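Local coordinates for hypothetical protein PAE2307 (Pyrobaculum aerophilum, PDB 1WVQ) that probably acts as an adenosine-specific kinase and carries a stably phosphorylated histidine, at residues Gly45-Ile50 / Ala65-Leu70. Sequence-based numbering, arbitrary orientation.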
loop_
_atom_site.group_PDB
_atom_site.type_symbol
_atom_site.label_atom_id
_atom_site.label_comp_id
_atom_site.label_asym_id
_atom_site.label_seq_id
_atom_site.Cartn_x
_atom_site.Cartn_y
_atom_site.Cartn_z
ATOM N N GLY A 45 2.653 17.411 -15.835
ATOM C CA GLY A 45 1.819 18.033 -16.851
ATOM C C GLY A 45 0.468 17.410 -17.146
ATOM O O GLY A 45 -0.114 17.667 -18.202
ATOM N N VAL A 46 -0.053 16.610 -16.226
ATOM C CA VAL A 46 -1.334 15.962 -16.463
ATOM C C VAL A 46 -2.484 16.946 -16.670
ATOM O O VAL A 46 -2.577 17.968 -15.991
ATOM C CB VAL A 46 -1.707 14.994 -15.293
ATOM C CG1 VAL A 46 -1.917 15.776 -13.991
ATOM C CG2 VAL A 46 -2.967 14.195 -15.656
ATOM N N LYS A 47 -3.331 16.644 -17.650
ATOM C CA LYS A 47 -4.516 17.446 -17.919
ATOM C C LYS A 47 -5.648 16.493 -17.577
ATOM O O LYS A 47 -5.611 15.320 -17.946
ATOM C CB LYS A 47 -4.583 17.871 -19.384
ATOM C CG LYS A 47 -3.480 18.842 -19.784
ATOM C CD LYS A 47 -3.488 20.084 -18.903
ATOM C CE LYS A 47 -2.386 21.067 -19.309
ATOM N NZ LYS A 47 -2.211 22.164 -18.318
ATOM N N PHE A 48 -6.662 16.977 -16.874
ATOM C CA PHE A 48 -7.726 16.071 -16.468
ATOM C C PHE A 48 -9.043 16.748 -16.140
ATOM O O PHE A 48 -9.130 17.969 -16.002
ATOM C CB PHE A 48 -7.277 15.319 -15.216
ATOM C CG PHE A 48 -6.989 16.229 -14.059
ATOM C CD1 PHE A 48 -5.770 16.898 -13.969
ATOM C CD2 PHE A 48 -7.976 16.506 -13.116
ATOM C CE1 PHE A 48 -5.538 17.836 -12.963
ATOM C CE2 PHE A 48 -7.759 17.444 -12.103
ATOM C CZ PHE A 48 -6.535 18.112 -12.029
ATOM N N GLY A 49 -10.058 15.905 -15.999
ATOM C CA GLY A 49 -11.383 16.338 -15.617
ATOM C C GLY A 49 -11.871 15.222 -14.714
ATOM O O GLY A 49 -11.721 14.051 -15.052
ATOM N N ILE A 50 -12.410 15.569 -13.551
ATOM C CA ILE A 50 -12.922 14.552 -12.637
ATOM C C ILE A 50 -14.308 14.964 -12.159
ATOM O O ILE A 50 -14.537 16.120 -11.805
ATOM C CB ILE A 50 -11.949 14.315 -11.419
ATOM C CG1 ILE A 50 -12.532 13.260 -10.465
ATOM C CG2 ILE A 50 -11.640 15.624 -10.721
ATOM C CD1 ILE A 50 -13.458 13.799 -9.380
ATOM N N ALA A 65 -11.106 20.244 -12.381
ATOM C CA ALA A 65 -10.411 20.009 -13.641
ATOM C C ALA A 65 -9.466 21.145 -13.996
ATOM O O ALA A 65 -9.636 22.270 -13.532
ATOM C CB ALA A 65 -11.430 19.828 -14.768
ATOM N N ASN A 66 -8.463 20.846 -14.814
ATOM C CA ASN A 66 -7.524 21.872 -15.257
ATOM C C ASN A 66 -7.581 21.941 -16.779
ATOM O O ASN A 66 -6.719 22.528 -17.431
ATOM C CB ASN A 66 -6.098 21.579 -14.759
ATOM C CG ASN A 66 -5.468 20.363 -15.417
ATOM O OD1 ASN A 66 -6.112 19.625 -16.164
ATOM N ND2 ASN A 66 -4.187 20.149 -15.131
ATOM N N ASP A 67 -8.633 21.341 -17.328
ATOM C CA ASP A 67 -8.884 21.303 -18.764
ATOM C C ASP A 67 -10.404 21.241 -18.921
ATOM O O ASP A 67 -11.044 20.271 -18.501
ATOM C CB ASP A 67 -8.232 20.065 -19.381
ATOM C CG ASP A 67 -8.457 19.967 -20.875
ATOM O OD1 ASP A 67 -9.622 20.007 -21.324
ATOM O OD2 ASP A 67 -7.454 19.838 -21.612
ATOM N N GLU A 68 -10.984 22.278 -19.515
ATOM C CA GLU A 68 -12.433 22.331 -19.669
ATOM C C GLU A 68 -13.044 21.244 -20.540
ATOM O O GLU A 68 -14.174 20.813 -20.299
ATOM C CB GLU A 68 -12.855 23.705 -20.180
ATOM C CG GLU A 68 -12.553 24.819 -19.196
ATOM C CD GLU A 68 -13.098 24.539 -17.797
ATOM O OE1 GLU A 68 -14.306 24.242 -17.666
ATOM O OE2 GLU A 68 -12.317 24.616 -16.824
ATOM N N GLU A 69 -12.314 20.805 -21.557
ATOM C CA GLU A 69 -12.822 19.756 -22.429
ATOM C C GLU A 69 -12.999 18.486 -21.595
ATOM O O GLU A 69 -14.045 17.839 -21.634
ATOM C CB GLU A 69 -11.834 19.493 -23.569
ATOM C CG GLU A 69 -12.186 18.297 -24.445
ATOM C CD GLU A 69 -11.009 17.853 -25.295
ATOM O OE1 GLU A 69 -10.001 17.382 -24.714
ATOM O OE2 GLU A 69 -11.089 17.977 -26.538
ATOM N N LEU A 70 -11.965 18.145 -20.836
ATOM C CA LEU A 70 -12.005 16.950 -20.008
ATOM C C LEU A 70 -13.014 17.068 -18.866
ATOM O O LEU A 70 -13.630 16.074 -18.469
ATOM C CB LEU A 70 -10.603 16.651 -19.479
ATOM C CG LEU A 70 -9.561 16.495 -20.597
ATOM C CD1 LEU A 70 -8.200 16.171 -19.989
ATOM C CD2 LEU A 70 -9.990 15.401 -21.568
#
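Asn66 grips the backbone of Val46-Phe48 with both ends of its side-chain amide. Asn66 ND2 donates to Val46 O at 2.8 Å; the bond is nearly straight (168°), and the acceptor lies in the amide plane. Asn66 OD1 accepts from Phe48 N, also at 2.8 Å, with the donor tilted from the carbonyl plane. A third bond runs from Asn66 N to Phe48 O at 3.2 Å. With CG of Asn66 set between the backbone N and the carbonyl carbon (chi1 69°), the Asn66 and Phe48 side chains cross at about a right angle, amide and ring planes 39° apart, and Phe48 CE1 lies 3.4 Å from Asn66 ND2. Without the amide, as with an alanine here, Val46 O and Phe48 N would probably lose these partners, and Phe48 CD1 and CE1 their neighbour. Beyond Asn66, Ala65 CB packs 3.6 Å from Gly49 CA. Leu70 CD1 rests 3.4 Å from Lys47 O. Asp67 positions this leucine: Asp67 OD1 caps helix 68-81, accepting from Leu70 N at 3.0 Å and weakly from Glu69 N. Phe48 also packs on Leu39 and Val40 of helix 31-40. The arrangement is the end of an antiparallel strand pair, Gly49 facing Ala65 as a non-hydrogen-bonded pair, where strand 60-65, outermost of its sheet within this chain, passes into an N-capped helix.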